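Local coordinates for OxyA protein (Actinoplanes teichomyceticus, PDB 5HH3), which probably catalyses a phenolic coupling step that cyclises the peptide precursor of a glycopeptide antibiotic, acting as a haem-dependent cytochrome P450, at residues 110-113 / 114-118; 354-357 / 358-361. One frame throughout, in Å; residues are numbered along the deposited sequence. Where two conformers were deposited one is given.

Contact 1 (110-113 / 114-118); sequences FAVR and RMQKF
V112 and Q116, one turn apart at the start of helix 112-136, bring their side chains together at a slant, the CG1 methyl of V112 lying 3.5 Å from the amide nitrogen NE2 of Q116. That methyl stands anti to the backbone N (chi1 163°), beside its own carbonyl carbon and therefore on the side from which the glutamine approaches. The Q116 chain is extended beyond CG, and its CG lies 3.8 Å from V112 O, so the aliphatic part passes the carbonyl before the amide reaches the methyl. Between the same two residues Q116 N is hydrogen-bonded to V112 O at 3.1 Å. The helix corresponds to the D helix of the cytochrome P450 fold, and the side chain of F110, just before it, lies about 4 Å from the haem.

A111 is the N-cap residue. Its carbonyl oxygen receives M115 N at 3.3 Å and a weak second bond from R114 N. R114 CB also presses on this oxygen, as does M115 CG at 3.6 Å. On the solvent side the K117 chain lies over the carbonyl of R113, CG 3.6 Å from R113 O, where K117 N makes a weak bond. M115 faces the protein instead, against S352 and L353 of helix 351-368 and F158 of helix 142-159, while S352 OG is hydrogen-bonded to F110 O.

R113 and K117 put two like charges on the exposed side of the first two turns, R113 NH1 and K117 NZ 6.2 Å apart. This probably sits unfavourably with the positive end of the helix dipole, whereas R114 bends back to the carbonyl of A109 in a weak bond from NH2, and M115 provides an apolar inner side.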
ATOM      1  N   PHE B 110      20.058 -11.213 -23.157  1.00 42.19           N
ATOM      2  CA  PHE B 110      18.700 -11.521 -23.641  1.00 42.47           C
ATOM      3  C   PHE B 110      18.556 -11.336 -25.156  1.00 45.35           C
ATOM      4  O   PHE B 110      17.441 -11.319 -25.678  1.00 46.45           O
ATOM      5  CB  PHE B 110      17.677 -10.670 -22.877  1.00 40.28           C
ATOM      6  CG  PHE B 110      17.702 -10.886 -21.380  1.00 39.04           C
ATOM      7  CD1 PHE B 110      18.599 -10.190 -20.575  1.00 38.97           C
ATOM      8  CD2 PHE B 110      16.849 -11.810 -20.778  1.00 38.05           C
ATOM      9  CE1 PHE B 110      18.629 -10.387 -19.195  1.00 38.75           C
ATOM     10  CE2 PHE B 110      16.865 -12.008 -19.401  1.00 37.35           C
ATOM     11  CZ  PHE B 110      17.757 -11.293 -18.605  1.00 38.21           C
ATOM     12  N   ALA B 111      19.684 -11.241 -25.853  1.00 50.32           N
ATOM     13  CA  ALA B 111      19.713 -11.105 -27.320  1.00 55.00           C
ATOM     14  C   ALA B 111      19.182 -12.353 -28.064  1.00 58.45           C
ATOM     15  O   ALA B 111      19.096 -13.438 -27.490  1.00 55.81           O
ATOM     16  CB  ALA B 111      21.129 -10.802 -27.785  1.00 55.35           C
ATOM     17  N   VAL B 112      18.875 -12.162 -29.350  1.00 62.72           N
ATOM     18  CA  VAL B 112      18.220 -13.158 -30.201  0.50 64.82           C
ATOM     19  C   VAL B 112      19.101 -14.375 -30.369  1.00 68.63           C
ATOM     20  O   VAL B 112      18.661 -15.495 -30.109  1.00 72.12           O
ATOM     21  CB  VAL B 112      17.845 -12.561 -31.585  1.00 65.82           C
ATOM     22  CG1 VAL B 112      17.543 -13.643 -32.615  1.00 68.00           C
ATOM     23  CG2 VAL B 112      16.638 -11.632 -31.445  1.00 64.53           C
ATOM     24  N   ARG B 113      20.344 -14.157 -30.791  1.00 71.17           N
ATOM     25  CA  ARG B 113      21.302 -15.251 -30.969  1.00 74.01           C
ATOM     26  C   ARG B 113      21.462 -16.108 -29.717  1.00 69.59           C
ATOM     27  O   ARG B 113      21.683 -17.318 -29.798  1.00 70.66           O
ATOM     28  CB  ARG B 113      22.677 -14.719 -31.406  1.00 80.18           C
ATOM     29  CG  ARG B 113      22.705 -14.140 -32.818  1.00 85.03           C
ATOM     30  CD  ARG B 113      24.110 -14.161 -33.414  1.00 90.52           C
ATOM     31  NE  ARG B 113      24.189 -13.375 -34.651  1.00 94.89           N
ATOM     32  CZ  ARG B 113      25.261 -13.289 -35.447  1.00 99.63           C
ATOM     33  NH1 ARG B 113      26.387 -13.945 -35.163  1.00101.41           N
ATOM     34  NH2 ARG B 113      25.205 -12.537 -36.547  1.00102.38           N
ATOM     35  N   ARG B 114      21.360 -15.474 -28.560  1.00 64.75           N
ATOM     36  CA  ARG B 114      21.441 -16.188 -27.291  1.00 62.14           C
ATOM     37  C   ARG B 114      20.256 -17.135 -27.053  1.00 58.90           C
ATOM     38  O   ARG B 114      20.437 -18.255 -26.557  1.00 56.60           O
ATOM     39  CB  ARG B 114      21.612 -15.178 -26.167  1.00 61.79           C
ATOM     40  CG  ARG B 114      23.014 -14.559 -26.190  1.00 64.06           C
ATOM     41  CD  ARG B 114      23.911 -15.314 -25.234  1.00 64.93           C
ATOM     42  NE  ARG B 114      23.274 -15.198 -23.931  1.00 65.93           N
ATOM     43  CZ  ARG B 114      23.392 -16.032 -22.905  1.00 65.80           C
ATOM     44  NH1 ARG B 114      24.202 -17.104 -22.958  1.00 64.89           N
ATOM     45  NH2 ARG B 114      22.694 -15.750 -21.791  1.00 62.79           N
ATOM     46  N   MET B 115      19.058 -16.697 -27.436  1.00 55.29           N
ATOM     47  CA  MET B 115      17.861 -17.530 -27.314  1.00 54.49           C
ATOM     48  C   MET B 115      17.833 -18.724 -28.276  1.00 56.56           C
ATOM     49  O   MET B 115      17.389 -19.807 -27.889  1.00 55.48           O
ATOM     50  CB  MET B 115      16.604 -16.665 -27.422  1.00 52.70           C
ATOM     51  CG  MET B 115      16.520 -15.625 -26.312  1.00 51.10           C
ATOM     52  SD  MET B 115      16.475 -16.359 -24.660  1.00 50.12           S
ATOM     53  CE  MET B 115      18.159 -16.396 -24.076  1.00 55.24           C
ATOM     54  N   GLN B 116      18.356 -18.550 -29.489  1.00 58.73           N
ATOM     55  CA  GLN B 116      18.545 -19.668 -30.426  1.00 60.92           C
ATOM     56  C   GLN B 116      19.425 -20.783 -29.846  1.00 61.34           C
ATOM     57  O   GLN B 116      19.139 -21.959 -30.021  1.00 60.34           O
ATOM     58  CB  GLN B 116      19.198 -19.180 -31.717  1.00 64.53           C
ATOM     59  CG  GLN B 116      18.321 -18.289 -32.588  1.00 66.55           C
ATOM     60  CD  GLN B 116      19.118 -17.509 -33.637  1.00 69.59           C
ATOM     61  OE1 GLN B 116      20.302 -17.766 -33.867  1.00 70.61           O
ATOM     62  NE2 GLN B 116      18.468 -16.534 -34.262  1.00 72.16           N
ATOM     63  N   LYS B 117      20.506 -20.397 -29.177  1.00 60.92           N
ATOM     64  CA  LYS B 117      21.404 -21.358 -28.530  1.00 61.06           C
ATOM     65  C   LYS B 117      20.785 -22.102 -27.348  1.00 56.88           C
ATOM     66  O   LYS B 117      21.120 -23.251 -27.102  1.00 56.69           O
ATOM     67  CB  LYS B 117      22.689 -20.667 -28.080  1.00 64.43           C
ATOM     68  CG  LYS B 117      23.601 -20.353 -29.247  1.00 68.92           C
ATOM     69  CD  LYS B 117      24.843 -19.600 -28.820  1.00 72.03           C
ATOM     70  CE  LYS B 117      25.707 -19.285 -30.034  1.00 77.09           C
ATOM     71  NZ  LYS B 117      25.003 -18.406 -31.018  1.00 78.44           N
ATOM     72  N   PHE B 118      19.901 -21.433 -26.614  1.00 52.69           N
ATOM     73  CA  PHE B 118      19.262 -22.004 -25.439  1.00 50.05           C
ATOM     74  C   PHE B 118      18.103 -22.960 -25.800  1.00 48.54           C
ATOM     75  O   PHE B 118      17.713 -23.780 -24.984  1.00 47.76           O
ATOM     76  CB  PHE B 118      18.785 -20.847 -24.549  1.00 49.47           C
ATOM     77  CG  PHE B 118      18.418 -21.238 -23.139  1.00 49.50           C
ATOM     78  CD1 PHE B 118      19.296 -21.970 -22.345  1.00 51.12           C
ATOM     79  CD2 PHE B 118      17.217 -20.802 -22.582  1.00 49.15           C
ATOM     80  CE1 PHE B 118      18.962 -22.307 -21.049  1.00 50.96           C
ATOM     81  CE2 PHE B 118      16.877 -21.142 -21.279  1.00 49.74           C
ATOM     82  CZ  PHE B 118      17.752 -21.897 -20.519  1.00 50.12           C
TER

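Contact 2 (354-357 / 358-361); sequences AELV and FRTA. With HEM (protoporphyrin IX containing Fe), chain G.
F358 carries CG anti to its carbonyl carbon (chi1 -55°), which lays the ring against the carbonyl of A354 in the preceding turn, and T360 holds OG1 in the corresponding position, close to the carbonyl of L356. Both belong to helix 351-368, which follows the cysteine ligand loop and corresponds to the L helix of the cytochrome P450 fold.

One face of the F358 ring receives A354 O, which sits 3.2 Å above the plane and offset toward the rim. The same oxygen accepts F358 N at 3.0 Å, so a single carbonyl meets both the amide and the ring of one residue. The A354 methyl touches the far part of the ring, CB to CE2 3.9 Å. F246 of helix 225-256 stacks on this phenylalanine, and V243 and L247 of that helix also pack against it.

L356 and R359 meet differently. In the conformer given, one of two, the guanidinium places one face over L356 CA, with NH1 3.5 Å from the methyl CD1 of L356; this placing is therefore doubtful. E355 uses its OE1 in a salt bridge with R351, one turn earlier.

T360, one turn on from L356, lies beside it, the two side chains pointing the same way. T360 OG1 donates to L356 O at 2.7 Å, and that oxygen also takes a weak bond from T360 N; the buried leucine thus has its carbonyl gripped twice by one residue. V357, against V150 and A154, joins the helix to helix 142-159.

The edge of the F358 ring is turned to the haem, whose methyl CMC lies near the plane of the ring, 3.7 Å from F358 CZ.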
ATOM      1  N   ALA B 354      11.022 -15.411 -22.181  1.00 32.16           N
ATOM      2  CA  ALA B 354       9.662 -15.842 -21.892  1.00 32.81           C
ATOM      3  C   ALA B 354       9.021 -16.494 -23.125  1.00 33.63           C
ATOM      4  O   ALA B 354       8.521 -17.607 -23.028  1.00 33.20           O
ATOM      5  CB  ALA B 354       8.814 -14.694 -21.397  1.00 32.03           C
ATOM      6  N   GLU B 355       9.114 -15.842 -24.286  1.00 34.48           N
ATOM      7  CA  GLU B 355       8.509 -16.373 -25.508  1.00 35.84           C
ATOM      8  C   GLU B 355       9.102 -17.690 -25.959  1.00 36.19           C
ATOM      9  O   GLU B 355       8.365 -18.536 -26.460  1.00 37.42           O
ATOM     10  CB  GLU B 355       8.564 -15.367 -26.657  1.00 37.79           C
ATOM     11  CG  GLU B 355       7.608 -14.198 -26.449  1.00 38.79           C
ATOM     12  CD  GLU B 355       7.645 -13.176 -27.571  1.00 41.48           C
ATOM     13  OE1 GLU B 355       6.675 -12.408 -27.718  1.00 43.91           O
ATOM     14  OE2 GLU B 355       8.651 -13.100 -28.298  1.00 45.25           O
ATOM     15  N   LEU B 356      10.415 -17.852 -25.811  1.00 35.69           N
ATOM     16  CA  LEU B 356      11.096 -19.118 -26.125  1.00 36.78           C
ATOM     17  C   LEU B 356      10.559 -20.277 -25.273  1.00 35.23           C
ATOM     18  O   LEU B 356      10.310 -21.369 -25.784  1.00 35.23           O
ATOM     19  CB  LEU B 356      12.610 -18.987 -25.910  1.00 37.72           C
ATOM     20  CG  LEU B 356      13.431 -20.271 -26.038  1.00 40.07           C
ATOM     21  CD1 LEU B 356      13.274 -20.842 -27.451  1.00 41.51           C
ATOM     22  CD2 LEU B 356      14.900 -20.040 -25.711  1.00 41.12           C
ATOM     23  N   VAL B 357      10.403 -20.027 -23.977  1.00 33.26           N
ATOM     24  CA  VAL B 357       9.824 -21.010 -23.071  1.00 33.39           C
ATOM     25  C   VAL B 357       8.377 -21.365 -23.488  1.00 33.06           C
ATOM     26  O   VAL B 357       8.039 -22.527 -23.536  1.00 32.79           O
ATOM     27  CB  VAL B 357       9.897 -20.558 -21.593  1.00 32.99           C
ATOM     28  CG1 VAL B 357       9.117 -21.502 -20.679  1.00 33.60           C
ATOM     29  CG2 VAL B 357      11.352 -20.501 -21.141  1.00 33.99           C
ATOM     30  N   PHE B 358       7.566 -20.367 -23.825  1.00 32.88           N
ATOM     31  CA  PHE B 358       6.167 -20.602 -24.162  1.00 33.76           C
ATOM     32  C   PHE B 358       6.032 -21.302 -25.501  1.00 35.42           C
ATOM     33  O   PHE B 358       5.232 -22.232 -25.624  1.00 35.60           O
ATOM     34  CB  PHE B 358       5.353 -19.309 -24.213  1.00 33.38           C
ATOM     35  CG  PHE B 358       5.412 -18.464 -22.958  1.00 32.36           C
ATOM     36  CD1 PHE B 358       5.647 -19.013 -21.706  1.00 32.78           C
ATOM     37  CD2 PHE B 358       5.204 -17.083 -23.050  1.00 31.60           C
ATOM     38  CE1 PHE B 358       5.674 -18.187 -20.564  1.00 32.27           C
ATOM     39  CE2 PHE B 358       5.233 -16.267 -21.925  1.00 29.97           C
ATOM     40  CZ  PHE B 358       5.460 -16.817 -20.684  1.00 30.18           C
ATOM     41  N   ARG B 359       6.825 -20.841 -26.478  1.00 36.16           N
ATOM     42  CA  ARG B 359       6.860 -21.393 -27.843  0.50 37.55           C
ATOM     43  C   ARG B 359       7.255 -22.866 -27.839  1.00 37.89           C
ATOM     44  O   ARG B 359       6.879 -23.609 -28.729  1.00 38.54           O
ATOM     45  CB  ARG B 359       7.842 -20.592 -28.737  0.50 38.94           C
ATOM     46  CG  ARG B 359       8.327 -21.294 -30.009  0.50 41.41           C
ATOM     47  CD  ARG B 359       9.037 -20.341 -30.963  0.50 42.40           C
ATOM     48  NE  ARG B 359       9.553 -19.173 -30.270  0.50 42.38           N
ATOM     49  CZ  ARG B 359      10.838 -18.958 -30.009  0.50 42.07           C
ATOM     50  NH1 ARG B 359      11.755 -19.830 -30.388  0.50 43.17           N
ATOM     51  NH2 ARG B 359      11.190 -17.867 -29.364  0.50 40.97           N
ATOM     52  N   THR B 360       8.040 -23.266 -26.841  1.00 37.14           N
ATOM     53  CA  THR B 360       8.534 -24.624 -26.707  1.00 38.41           C
ATOM     54  C   THR B 360       7.597 -25.466 -25.861  1.00 38.77           C
ATOM     55  O   THR B 360       7.218 -26.563 -26.273  1.00 40.88           O
ATOM     56  CB  THR B 360       9.953 -24.630 -26.084  1.00 39.00           C
ATOM     57  OG1 THR B 360      10.811 -23.791 -26.873  1.00 39.42           O
ATOM     58  CG2 THR B 360      10.539 -26.038 -26.062  1.00 40.48           C
ATOM     59  N   ALA B 361       7.220 -24.968 -24.686  1.00 37.77           N
ATOM     60  CA  ALA B 361       6.452 -25.780 -23.738  1.00 37.48           C
ATOM     61  C   ALA B 361       4.990 -26.030 -24.138  1.00 37.38           C
ATOM     62  O   ALA B 361       4.455 -27.113 -23.867  1.00 37.64           O
ATOM     63  CB  ALA B 361       6.548 -25.211 -22.330  1.00 36.97           C
TER
HETATM   64  CHA HEM G 401       9.351  -5.517 -17.390  1.00 28.02           C
HETATM   65  CHB HEM G 401      12.276  -9.359 -16.928  1.00 30.51           C
HETATM   66  CHC HEM G 401       8.604 -12.277 -18.225  1.00 30.69           C
HETATM   67  CHD HEM G 401       5.747  -8.430 -18.750  1.00 28.31           C
HETATM   68  C1A HEM G 401      10.438  -6.317 -17.128  1.00 30.41           C
HETATM   69  C2A HEM G 401      11.669  -5.840 -16.598  1.00 30.00           C
HETATM   70  C3A HEM G 401      12.496  -6.915 -16.480  1.00 30.86           C
HETATM   71  C4A HEM G 401      11.782  -8.063 -16.926  1.00 31.46           C
HETATM   72  CMA HEM G 401      13.906  -6.908 -15.946  1.00 31.68           C
HETATM   73  CAA HEM G 401      11.992  -4.399 -16.255  1.00 28.43           C
HETATM   74  CBA HEM G 401      12.546  -3.709 -17.500  1.00 27.63           C
HETATM   75  CGA HEM G 401      12.885  -2.240 -17.307  1.00 28.21           C
HETATM   76  O1A HEM G 401      12.362  -1.544 -16.403  1.00 26.09           O
HETATM   77  O2A HEM G 401      13.707  -1.690 -18.088  1.00 27.86           O
HETATM   78  C1B HEM G 401      11.528 -10.514 -17.230  1.00 31.57           C
HETATM   79  C2B HEM G 401      12.044 -11.854 -17.175  1.00 32.86           C
HETATM   80  C3B HEM G 401      11.015 -12.695 -17.538  1.00 33.45           C
HETATM   81  C4B HEM G 401       9.855 -11.804 -17.819  1.00 31.80           C
HETATM   82  CMB HEM G 401      13.451 -12.268 -16.796  1.00 32.75           C
HETATM   83  CAB HEM G 401      10.964 -14.170 -17.703  1.00 35.33           C
HETATM   84  CBB HEM G 401      11.990 -15.025 -17.653  1.00 39.36           C
HETATM   85  C1C HEM G 401       7.475 -11.507 -18.475  1.00 30.37           C
HETATM   86  C2C HEM G 401       6.215 -12.003 -18.872  1.00 29.88           C
HETATM   87  C3C HEM G 401       5.379 -10.888 -19.018  1.00 31.49           C
HETATM   88  C4C HEM G 401       6.175  -9.729 -18.712  1.00 30.10           C
HETATM   89  CMC HEM G 401       5.850 -13.462 -19.074  1.00 30.30           C
HETATM   90  CAC HEM G 401       3.954 -10.809 -19.430  1.00 33.21           C
HETATM   91  CBC HEM G 401       3.179 -11.821 -19.814  1.00 38.31           C
HETATM   92  C1D HEM G 401       6.547  -7.343 -18.401  1.00 28.56           C
HETATM   93  C2D HEM G 401       5.992  -5.972 -18.412  1.00 29.49           C
HETATM   94  C3D HEM G 401       6.987  -5.157 -18.034  1.00 28.43           C
HETATM   95  C4D HEM G 401       8.142  -6.048 -17.794  1.00 27.50           C
HETATM   96  CMD HEM G 401       4.595  -5.500 -18.751  1.00 28.15           C
HETATM   97  CAD HEM G 401       6.883  -3.643 -17.899  1.00 26.89           C
HETATM   98  CBD HEM G 401       6.330  -3.158 -16.550  1.00 26.24           C
HETATM   99  CGD HEM G 401       6.256  -1.623 -16.508  1.00 26.34           C
HETATM  100  O1D HEM G 401       5.877  -1.004 -15.497  1.00 25.33           O
HETATM  101  O2D HEM G 401       6.555  -0.903 -17.469  1.00 25.65           O
HETATM  102  NA  HEM G 401      10.525  -7.679 -17.339  1.00 30.75           N
HETATM  103  NB  HEM G 401      10.256 -10.548 -17.640  1.00 31.09           N
HETATM  104  NC  HEM G 401       7.443 -10.142 -18.427  1.00 29.88           N
HETATM  105  ND  HEM G 401       7.850  -7.338 -18.058  1.00 28.17           N
HETATM  106 FE   HEM G 401       9.007  -8.870 -17.868  1.00 28.35          FE
HETATM  107  O   HOH W   1       8.580  -8.911 -15.809  1.00 34.09           O

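In the fold
Contact 1 comes first along the chain, in the opening turns of helix 112-136, and contact 2 much later, from about the second turn of helix 351-368 onward; their centres are about 12 Å apart, on the same side of the chain's centre. The two helices pack directly on each other: L356 CD2 lies 3.3 Å from M115 O and 4.0 Å from F118 CD2. Helix 142-159 touches both contacts and so completes a helical cluster beside the haem. Contact 1 reaches the cofactor through F110 and contact 2 through A354 and F358; the side chains of F110 and A354 are about 8 and 6 Å from that of the axial ligand C348. Together they form part of the P450 helical framework enclosing the haem.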